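PDB 1I5P: pesticidial crystal protein CRY2AA from Bacillus thuringiensis serovar kurstaki, which lyses midgut epithelial cells of mosquito and moth larvae by binding to them and upsetting their osmotic balance. Local coordinates for residues Ile118-Gln121 with Ala122-Glu126; Leu171-Leu174 with Pro175-Ala178; Met183-Ser186 with Phe187-Asp190; Leu431-Asn435 with Glu436-Arg440. One frame throughout, in Å; residues are numbered along the deposited sequence.

Contact 1: Ile118-Gln121 with Ala122-Glu126; sequences IGLQ and ANIRE
Gly119 and Asn123, like the other i to i+4 pairs of this helix, are joined by a backbone bond, here Asn123 N to Gly119 O at 2.8 Å and nearly straight at 170°. Ala122, Ile124 and Arg125 repeat the pattern onto Ile118, Leu120 and Gln121. This is regular alpha-helix, with side chains meeting one turn apart. On the buried side Leu120 and Ile124 lie next to each other and point the same way, with Leu120 CG 4.1 Å from Ile124 CD1. On another side Gln121 and Arg125 meet at their polar ends. Gln121 CG is anti to the backbone N (chi1 174°), and the chain then bends at chi2. The amide folds back over the start of the next turn, and Gln121 NE2 comes to the edge of the guanidinium, 3.6 Å from Arg125 NE. The amide and guanidinium planes are 41° apart. Both nitrogens are donors, and a water takes a weak bond from each, at 2.7 Å from Gln121 NE2 and 3.3 Å from Arg125 NE. Asn123 ND2 gives a weak bond to Glu126 OE1, while Asn123 OD1 accepts from Arg160 NE. The backbone carbonyl of Gln121 has a second donor, Trp78 NE1. The segment belongs to helix 107-135 of the N-terminal helical bundle. Leu120 packs against Phe157 of helix 145-160 and Ala180 of helix 170-193. Ile124 reaches Leu74 and Trp78 of helix 74-81, and Asn123 touches Met153 and Leu156 of helix 145-160.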
loop_
_atom_site.group_PDB
_atom_site.type_symbol
_atom_site.label_atom_id
_atom_site.label_comp_id
_atom_site.label_asym_id
_atom_site.label_seq_id
_atom_site.Cartn_x
_atom_site.Cartn_y
_atom_site.Cartn_z
ATOM N N ILE A 118 -25.902 3.796 -14.200
ATOM C CA ILE A 118 -26.982 4.757 -14.070
ATOM C C ILE A 118 -27.931 4.329 -12.954
ATOM O O ILE A 118 -28.338 5.146 -12.126
ATOM C CB ILE A 118 -27.767 4.873 -15.402
ATOM C CG1 ILE A 118 -26.912 5.608 -16.437
ATOM C CG2 ILE A 118 -29.089 5.593 -15.180
ATOM C CD1 ILE A 118 -27.449 5.527 -17.850
ATOM N N GLY A 119 -28.268 3.046 -12.928
ATOM C CA GLY A 119 -29.180 2.545 -11.915
ATOM C C GLY A 119 -28.614 2.596 -10.510
ATOM O O GLY A 119 -29.314 2.938 -9.549
ATOM N N LEU A 120 -27.340 2.240 -10.396
ATOM C CA LEU A 120 -26.645 2.245 -9.120
ATOM C C LEU A 120 -26.678 3.670 -8.565
ATOM O O LEU A 120 -27.081 3.901 -7.422
ATOM C CB LEU A 120 -25.202 1.780 -9.333
ATOM C CG LEU A 120 -24.430 1.168 -8.169
ATOM C CD1 LEU A 120 -25.258 0.076 -7.497
ATOM C CD2 LEU A 120 -23.119 0.592 -8.688
ATOM N N GLN A 121 -26.257 4.622 -9.390
ATOM C CA GLN A 121 -26.251 6.030 -9.005
ATOM C C GLN A 121 -27.640 6.474 -8.540
ATOM O O GLN A 121 -27.780 7.098 -7.492
ATOM C CB GLN A 121 -25.794 6.885 -10.194
ATOM C CG GLN A 121 -25.879 8.390 -9.991
ATOM C CD GLN A 121 -27.286 8.934 -10.155
ATOM O OE1 GLN A 121 -27.962 8.656 -11.145
ATOM N NE2 GLN A 121 -27.732 9.718 -9.182
ATOM N N ALA A 122 -28.664 6.137 -9.319
ATOM C CA ALA A 122 -30.038 6.517 -8.994
ATOM C C ALA A 122 -30.555 5.880 -7.710
ATOM O O ALA A 122 -31.052 6.567 -6.816
ATOM C CB ALA A 122 -30.964 6.155 -10.151
ATOM N N ASN A 123 -30.454 4.560 -7.634
ATOM C CA ASN A 123 -30.918 3.817 -6.476
ATOM C C ASN A 123 -30.279 4.307 -5.181
ATOM O O ASN A 123 -30.955 4.459 -4.167
ATOM C CB ASN A 123 -30.621 2.332 -6.672
ATOM C CG ASN A 123 -31.405 1.729 -7.820
ATOM O OD1 ASN A 123 -31.134 0.609 -8.245
ATOM N ND2 ASN A 123 -32.394 2.470 -8.324
ATOM N N ILE A 124 -28.973 4.545 -5.218
ATOM C CA ILE A 124 -28.255 5.016 -4.041
ATOM C C ILE A 124 -28.692 6.418 -3.639
ATOM O O ILE A 124 -28.824 6.711 -2.449
ATOM C CB ILE A 124 -26.730 5.028 -4.275
ATOM C CG1 ILE A 124 -26.222 3.588 -4.438
ATOM C CG2 ILE A 124 -26.035 5.728 -3.119
ATOM C CD1 ILE A 124 -24.748 3.486 -4.791
ATOM N N ARG A 125 -28.901 7.289 -4.623
ATOM C CA ARG A 125 -29.335 8.648 -4.329
ATOM C C ARG A 125 -30.724 8.584 -3.702
ATOM O O ARG A 125 -31.017 9.299 -2.744
ATOM C CB ARG A 125 -29.391 9.496 -5.602
ATOM C CG ARG A 125 -29.955 10.906 -5.379
ATOM C CD ARG A 125 -30.212 11.603 -6.703
ATOM N NE ARG A 125 -30.851 10.691 -7.644
ATOM C CZ ARG A 125 -32.098 10.237 -7.543
ATOM N NH1 ARG A 125 -32.886 10.615 -6.539
ATOM N NH2 ARG A 125 -32.547 9.374 -8.440
ATOM N N GLU A 126 -31.573 7.719 -4.252
ATOM C CA GLU A 126 -32.934 7.547 -3.755
ATOM C C GLU A 126 -32.929 7.104 -2.296
ATOM O O GLU A 126 -33.698 7.622 -1.482
ATOM C CB GLU A 126 -33.681 6.519 -4.615
ATOM C CG GLU A 126 -34.060 7.044 -5.996
ATOM C CD GLU A 126 -34.387 5.938 -6.995
ATOM O OE1 GLU A 126 -34.196 4.747 -6.662
ATOM O OE2 GLU A 126 -34.822 6.264 -8.120
HETATM O O HOH W 1 -28.874 12.023 -9.972
#

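Contact 2: Leu171-Leu174 with Pro175-Ala178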
loop_
_atom_site.group_PDB
_atom_site.type_symbol
_atom_site.label_atom_id
_atom_site.label_comp_id
_atom_site.label_asym_id
_atom_site.label_seq_id
_atom_site.Cartn_x
_atom_site.Cartn_y
_atom_site.Cartn_z
ATOM N N LEU A 171 -11.450 -9.219 -14.939
ATOM C CA LEU A 171 -10.325 -8.360 -14.570
ATOM C C LEU A 171 -10.546 -6.937 -15.063
ATOM O O LEU A 171 -10.251 -5.969 -14.361
ATOM C CB LEU A 171 -9.010 -8.885 -15.154
ATOM C CG LEU A 171 -7.765 -8.084 -14.743
ATOM C CD1 LEU A 171 -7.425 -8.385 -13.273
ATOM C CD2 LEU A 171 -6.591 -8.453 -15.638
ATOM N N LEU A 172 -11.065 -6.813 -16.278
ATOM C CA LEU A 172 -11.319 -5.505 -16.860
ATOM C C LEU A 172 -12.348 -4.707 -16.064
ATOM O O LEU A 172 -12.253 -3.484 -15.963
ATOM C CB LEU A 172 -11.793 -5.668 -18.307
ATOM C CG LEU A 172 -12.097 -4.379 -19.075
ATOM C CD1 LEU A 172 -10.990 -3.362 -18.831
ATOM C CD2 LEU A 172 -12.229 -4.691 -20.564
ATOM N N LEU A 173 -13.320 -5.411 -15.498
ATOM C CA LEU A 173 -14.378 -4.785 -14.722
ATOM C C LEU A 173 -14.063 -4.709 -13.230
ATOM O O LEU A 173 -14.798 -4.085 -12.468
ATOM C CB LEU A 173 -15.681 -5.562 -14.918
ATOM C CG LEU A 173 -16.261 -5.578 -16.336
ATOM C CD1 LEU A 173 -17.375 -6.611 -16.434
ATOM C CD2 LEU A 173 -16.790 -4.190 -16.676
ATOM N N LEU A 174 -12.970 -5.338 -12.812
ATOM C CA LEU A 174 -12.613 -5.357 -11.393
ATOM C C LEU A 174 -12.607 -3.968 -10.722
ATOM O O LEU A 174 -13.132 -3.818 -9.617
ATOM C CB LEU A 174 -11.272 -6.063 -11.188
ATOM C CG LEU A 174 -11.017 -6.609 -9.774
ATOM C CD1 LEU A 174 -12.155 -7.551 -9.353
ATOM C CD2 LEU A 174 -9.679 -7.338 -9.731
ATOM N N PRO A 175 -12.025 -2.944 -11.373
ATOM C CA PRO A 175 -12.017 -1.615 -10.755
ATOM C C PRO A 175 -13.445 -1.144 -10.504
ATOM O O PRO A 175 -13.762 -0.647 -9.432
ATOM C CB PRO A 175 -11.278 -0.761 -11.785
ATOM C CG PRO A 175 -10.305 -1.735 -12.358
ATOM C CD PRO A 175 -11.191 -2.950 -12.586
ATOM N N LEU A 176 -14.315 -1.322 -11.489
ATOM C CA LEU A 176 -15.711 -0.913 -11.339
ATOM C C LEU A 176 -16.389 -1.722 -10.241
ATOM O O LEU A 176 -17.111 -1.173 -9.412
ATOM C CB LEU A 176 -16.472 -1.094 -12.656
ATOM C CG LEU A 176 -16.146 -0.168 -13.834
ATOM C CD1 LEU A 176 -17.205 -0.352 -14.919
ATOM C CD2 LEU A 176 -16.129 1.290 -13.376
ATOM N N PHE A 177 -16.157 -3.030 -10.232
ATOM C CA PHE A 177 -16.768 -3.868 -9.210
ATOM C C PHE A 177 -16.312 -3.428 -7.822
ATOM O O PHE A 177 -17.098 -3.402 -6.878
ATOM C CB PHE A 177 -16.420 -5.346 -9.420
ATOM C CG PHE A 177 -16.875 -6.228 -8.289
ATOM C CD1 PHE A 177 -18.213 -6.592 -8.168
ATOM C CD2 PHE A 177 -15.984 -6.609 -7.289
ATOM C CE1 PHE A 177 -18.659 -7.315 -7.066
ATOM C CE2 PHE A 177 -16.419 -7.332 -6.183
ATOM C CZ PHE A 177 -17.762 -7.685 -6.071
ATOM N N ALA A 178 -15.036 -3.078 -7.702
ATOM C CA ALA A 178 -14.497 -2.632 -6.422
ATOM C C ALA A 178 -15.236 -1.386 -5.956
ATOM O O ALA A 178 -15.604 -1.278 -4.788
ATOM C CB ALA A 178 -13.014 -2.338 -6.551
#
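With chi1 at -158°, Leu174 swings its CG away from the backbone N, and Phe177 does the same (172°), which brings Leu174 CD1 within 4.5 Å of Phe177 CD2 one turn on. The methyl approaches the ring obliquely. Leu173 and Leu176 instead have CG beside the backbone N, and their methyls meet at Leu173 CD2 to Leu176 CD1, 4.2 Å. Pro175 makes this a kinked helix. Its nitrogen has no hydrogen to give, and its ring carbon CD sits 3.6 Å from Leu171 O, where an amide would otherwise bond. Leu176 N makes no i to i-4 bond to Leu172 O either. Leu174 CB and Pro175 CD are tightly packed at 3.4 Å. Regular bonding resumes at once: Phe177 N reaches Leu173 O at 2.8 Å, nearly along the C=O axis, and Ala178 N bonds to Leu174 O. The kink lies near the start of helix 170-193, deep in the bundle. Phe177 meets Tyr219 and Tyr222 of helix 202-232 edge-to-face. Pro175 packs on Ile93 and Thr97 of helix 88-101, and Leu174 touches Val252 of helix 238-259.

Contact 3: Met183-Ser186 with Phe187-Asp190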
loop_
_atom_site.group_PDB
_atom_site.type_symbol
_atom_site.label_atom_id
_atom_site.label_comp_id
_atom_site.label_asym_id
_atom_site.label_seq_id
_atom_site.Cartn_x
_atom_site.Cartn_y
_atom_site.Cartn_z
ATOM N N MET A 183 -19.638 0.758 -2.372
ATOM C CA MET A 183 -20.961 1.302 -2.117
ATOM C C MET A 183 -21.838 0.379 -1.281
ATOM O O MET A 183 -22.480 0.820 -0.331
ATOM C CB MET A 183 -21.649 1.630 -3.444
ATOM C CG MET A 183 -20.933 2.713 -4.248
ATOM S SD MET A 183 -21.556 2.857 -5.935
ATOM C CE MET A 183 -20.044 3.037 -6.874
ATOM N N HIS A 184 -21.862 -0.903 -1.628
ATOM C CA HIS A 184 -22.679 -1.864 -0.892
ATOM C C HIS A 184 -22.201 -2.062 0.549
ATOM O O HIS A 184 -23.005 -2.041 1.486
ATOM C CB HIS A 184 -22.690 -3.219 -1.611
ATOM C CG HIS A 184 -23.711 -4.178 -1.073
ATOM N ND1 HIS A 184 -23.674 -5.530 -1.341
ATOM C CD2 HIS A 184 -24.792 -3.980 -0.282
ATOM C CE1 HIS A 184 -24.686 -6.123 -0.735
ATOM N NE2 HIS A 184 -25.382 -5.207 -0.085
ATOM N N LEU A 185 -20.895 -2.258 0.726
ATOM C CA LEU A 185 -20.343 -2.474 2.058
ATOM C C LEU A 185 -20.470 -1.229 2.926
ATOM O O LEU A 185 -20.696 -1.334 4.136
ATOM C CB LEU A 185 -18.879 -2.915 1.962
ATOM C CG LEU A 185 -18.665 -4.330 1.409
ATOM C CD1 LEU A 185 -17.174 -4.636 1.309
ATOM C CD2 LEU A 185 -19.353 -5.345 2.316
ATOM N N SER A 186 -20.333 -0.059 2.304
ATOM C CA SER A 186 -20.457 1.207 3.020
ATOM C C SER A 186 -21.900 1.339 3.499
ATOM O O SER A 186 -22.163 1.812 4.610
ATOM C CB SER A 186 -20.111 2.379 2.100
ATOM O OG SER A 186 -18.734 2.361 1.740
ATOM N N PHE A 187 -22.822 0.922 2.630
ATOM C CA PHE A 187 -24.257 0.945 2.895
ATOM C C PHE A 187 -24.565 0.082 4.115
ATOM O O PHE A 187 -25.253 0.511 5.041
ATOM C CB PHE A 187 -25.011 0.411 1.664
ATOM C CG PHE A 187 -26.402 -0.089 1.961
ATOM C CD1 PHE A 187 -27.439 0.803 2.222
ATOM C CD2 PHE A 187 -26.670 -1.457 1.991
ATOM C CE1 PHE A 187 -28.726 0.345 2.508
ATOM C CE2 PHE A 187 -27.960 -1.925 2.276
ATOM C CZ PHE A 187 -28.988 -1.017 2.536
ATOM N N ILE A 188 -24.048 -1.139 4.104
ATOM C CA ILE A 188 -24.252 -2.068 5.205
ATOM C C ILE A 188 -23.710 -1.493 6.516
ATOM O O ILE A 188 -24.378 -1.540 7.546
ATOM C CB ILE A 188 -23.574 -3.421 4.896
ATOM C CG1 ILE A 188 -24.297 -4.082 3.716
ATOM C CG2 ILE A 188 -23.583 -4.320 6.136
ATOM C CD1 ILE A 188 -23.569 -5.285 3.119
ATOM N N ARG A 189 -22.506 -0.936 6.464
ATOM C CA ARG A 189 -21.899 -0.343 7.646
ATOM C C ARG A 189 -22.758 0.818 8.147
ATOM O O ARG A 189 -22.900 1.015 9.351
ATOM C CB ARG A 189 -20.486 0.162 7.327
ATOM C CG ARG A 189 -19.680 0.602 8.548
ATOM C CD ARG A 189 -18.353 1.207 8.121
ATOM N NE ARG A 189 -17.432 1.434 9.236
ATOM C CZ ARG A 189 -17.128 2.630 9.727
ATOM N NH1 ARG A 189 -17.676 3.723 9.213
ATOM N NH2 ARG A 189 -16.250 2.738 10.715
ATOM N N ASP A 190 -23.328 1.585 7.221
ATOM C CA ASP A 190 -24.171 2.718 7.596
ATOM C C ASP A 190 -25.383 2.251 8.394
ATOM O O ASP A 190 -25.724 2.844 9.418
ATOM C CB ASP A 190 -24.644 3.478 6.351
ATOM C CG ASP A 190 -23.578 4.410 5.786
ATOM O OD1 ASP A 190 -22.508 4.559 6.415
ATOM O OD2 ASP A 190 -23.817 5.006 4.714
#
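His184 and Ile188 meet one helical turn apart, with Ile188 CD1 over one face of the imidazole, 3.9 Å from the ring centroid and 22° off its normal. This is a CH-pi contact. It lies on helix 170-193, within the N-terminal helical bundle, among helices 145-160, 202-232 and 74-81. Phe187 CD2 comes to the edge of the same ring, in its plane, 3.9 Å from His184 CD2. His184 CG is anti to the backbone N (chi1 -169°), which lays the ring alongside the following turn. Both ring nitrogens are hydrogen-bonded outside the two segments, ND1 with Tyr219 OH. Phe157 stacks on the imidazole as well. The backbone pairs are all made: Phe187 N to Met183 O, Ile188 N to His184 O, Arg189 N to Leu185 O at 3.0 Å, and Asp190 N to Ser186 O at 2.9 Å. Ser186 OG bonds back to Asn182 O, one turn earlier. Arg189 uses all three guanidinium nitrogens on backbone oxygens: NE on Phe262, NH2 on Tyr264 and NH1 on Gly70. Asp190 accepts from two successive backbone amides, Ile73 N at OD1 and Leu74 N at OD2. The two charged side chains are thus satisfied by main-chain atoms just before and at the start of helix 74-81, and after helix 238-259. The carboxylate bonded to two amides there would probably be stabilised as an anion.

Contact 4: Leu431-Asn435 with Glu436-Arg440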
loop_
_atom_site.group_PDB
_atom_site.type_symbol
_atom_site.label_atom_id
_atom_site.label_comp_id
_atom_site.label_asym_id
_atom_site.label_seq_id
_atom_site.Cartn_x
_atom_site.Cartn_y
_atom_site.Cartn_z
ATOM N N LEU A 431 21.191 -5.918 -14.477
ATOM C CA LEU A 431 20.659 -6.151 -15.817
ATOM C C LEU A 431 19.998 -7.523 -15.908
ATOM O O LEU A 431 18.917 -7.670 -16.478
ATOM C CB LEU A 431 21.768 -6.042 -16.869
ATOM C CG LEU A 431 21.324 -6.257 -18.325
ATOM C CD1 LEU A 431 20.287 -5.212 -18.712
ATOM C CD2 LEU A 431 22.535 -6.180 -19.250
ATOM N N VAL A 432 20.643 -8.528 -15.329
ATOM C CA VAL A 432 20.106 -9.883 -15.348
ATOM C C VAL A 432 20.199 -10.522 -13.970
ATOM O O VAL A 432 21.286 -10.624 -13.396
ATOM C CB VAL A 432 20.876 -10.787 -16.349
ATOM C CG1 VAL A 432 20.227 -12.162 -16.410
ATOM C CG2 VAL A 432 20.900 -10.149 -17.730
ATOM N N ILE A 433 19.058 -10.943 -13.438
ATOM C CA ILE A 433 19.023 -11.601 -12.139
ATOM C C ILE A 433 19.149 -13.093 -12.414
ATOM O O ILE A 433 18.398 -13.644 -13.215
ATOM C CB ILE A 433 17.693 -11.354 -11.409
ATOM C CG1 ILE A 433 17.482 -9.854 -11.208
ATOM C CG2 ILE A 433 17.687 -12.105 -10.079
ATOM C CD1 ILE A 433 16.105 -9.489 -10.709
ATOM N N ARG A 434 20.103 -13.738 -11.752
ATOM C CA ARG A 434 20.337 -15.167 -11.933
ATOM C C ARG A 434 19.104 -15.966 -11.524
ATOM O O ARG A 434 18.367 -15.561 -10.622
ATOM C CB ARG A 434 21.538 -15.608 -11.084
ATOM C CG ARG A 434 22.681 -14.595 -11.057
ATOM C CD ARG A 434 23.966 -15.171 -10.467
ATOM N NE ARG A 434 23.921 -15.443 -9.028
ATOM C CZ ARG A 434 24.154 -16.637 -8.484
ATOM N NH1 ARG A 434 24.434 -17.675 -9.262
ATOM N NH2 ARG A 434 24.145 -16.794 -7.164
ATOM N N ASN A 435 18.864 -17.095 -12.185
ATOM C CA ASN A 435 17.719 -17.921 -11.821
ATOM C C ASN A 435 17.945 -18.442 -10.410
ATOM O O ASN A 435 16.992 -18.737 -9.698
ATOM C CB ASN A 435 17.547 -19.102 -12.782
ATOM C CG ASN A 435 16.981 -18.692 -14.133
ATOM O OD1 ASN A 435 16.224 -17.728 -14.244
ATOM N ND2 ASN A 435 17.329 -19.453 -15.169
ATOM N N GLU A 436 19.211 -18.552 -10.009
ATOM C CA GLU A 436 19.533 -19.029 -8.669
ATOM C C GLU A 436 19.009 -18.052 -7.628
ATOM O O GLU A 436 18.701 -18.443 -6.499
ATOM C CB GLU A 436 21.043 -19.206 -8.492
ATOM C CG GLU A 436 21.673 -20.255 -9.408
ATOM C CD GLU A 436 22.206 -19.660 -10.704
ATOM O OE1 GLU A 436 21.397 -19.156 -11.513
ATOM O OE2 GLU A 436 23.435 -19.702 -10.914
ATOM N N ASP A 437 18.916 -16.777 -7.998
ATOM C CA ASP A 437 18.397 -15.778 -7.070
ATOM C C ASP A 437 16.874 -15.770 -7.131
ATOM O O ASP A 437 16.210 -15.739 -6.097
ATOM C CB ASP A 437 18.939 -14.385 -7.405
ATOM C CG ASP A 437 20.320 -14.133 -6.820
ATOM O OD1 ASP A 437 20.544 -14.492 -5.647
ATOM O OD2 ASP A 437 21.175 -13.559 -7.533
ATOM N N LEU A 438 16.330 -15.828 -8.346
ATOM C CA LEU A 438 14.883 -15.820 -8.540
ATOM C C LEU A 438 14.193 -16.999 -7.863
ATOM O O LEU A 438 13.011 -16.931 -7.522
ATOM C CB LEU A 438 14.546 -15.844 -10.033
ATOM C CG LEU A 438 14.960 -14.643 -10.883
ATOM C CD1 LEU A 438 14.744 -14.968 -12.355
ATOM C CD2 LEU A 438 14.156 -13.422 -10.476
ATOM N N THR A 439 14.940 -18.076 -7.671
ATOM C CA THR A 439 14.403 -19.281 -7.057
ATOM C C THR A 439 14.514 -19.286 -5.533
ATOM O O THR A 439 13.947 -20.153 -4.870
ATOM C CB THR A 439 15.127 -20.529 -7.599
ATOM O OG1 THR A 439 14.585 -21.702 -6.987
ATOM C CG2 THR A 439 16.608 -20.452 -7.287
ATOM N N ARG A 440 15.241 -18.320 -4.981
ATOM C CA ARG A 440 15.418 -18.246 -3.539
ATOM C C ARG A 440 15.066 -16.885 -2.952
ATOM O O ARG A 440 15.916 -16.004 -2.838
ATOM C CB ARG A 440 16.859 -18.621 -3.187
ATOM C CG ARG A 440 17.156 -20.054 -3.563
ATOM C CD ARG A 440 18.630 -20.354 -3.725
ATOM N NE ARG A 440 18.766 -21.606 -4.464
ATOM C CZ ARG A 440 19.885 -22.313 -4.567
ATOM N NH1 ARG A 440 20.996 -21.898 -3.972
ATOM N NH2 ARG A 440 19.887 -23.444 -5.263
HETATM O O HOH W 2 21.227 -12.210 -9.819
#
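Arg434 O and the amides of Asp437 and Leu438 open a short helix, with Arg434 at its N-cap position, after strand 422-430 of the middle, beta-prism domain. The backbone bonds come first. Arg434 O accepts from two donors, Leu438 N at 3.1 Å in the carbonyl plane and Asp437 N at 2.9 Å well above it. Thr439 N bonds to Asn435 O in the next step. The charged groups form a salt-bridge network. Arg434 NH1 pairs with Glu436 OE2 at 2.8 Å, the two chains crossing at about a right angle with guanidinium and carboxylate planes 72° apart. Glu436 bends at chi2 (93°), which turns its carboxylate back toward Arg434, while its CB lies over one face of the guanidinium. The bridge from Arg434 NE to Asp437 OD2 is long, at 3.7 Å. Asp437 has a stronger partner elsewhere, since its OD1 bridges to Arg448 NH1. The apolar contacts lie on the inner side. Ile433 CG2 touches Leu438 CD2 at 3.8 Å and Asp437 CB at 3.7 Å, each pair of side chains crossing at about a right angle. Ile433 and Leu438 both pack on Phe295 of helix 293-300 and Phe288 of strand 287-289. One water ties the cap together: it accepts from Arg434 N and donates to Asp437 OD2, at 2.7 Å from each.

How the contacts relate
Each contact lies within one continuous stretch, so none closes a long loop, and none nests in or crosses another. Contacts 1 to 3 join successive helical turns; contact 4 joins a loop to the short helix it starts. Contact 1 comes first, on helix 107-135. Contacts 2 and 3 follow on helix 170-193, with centres about 18 Å apart. Contacts 1 and 3 touch: Met183 SD lies 3.4 Å from Ile124 CD1 and 3.9 Å from Leu120 CD2, which packs the two helices together. Contact 2 stays about 6 Å from contact 1 at the nearest atoms. These three belong to the N-terminal helical domain. Contact 4 lies in the middle domain, its centre about 51 Å from that of contact 1.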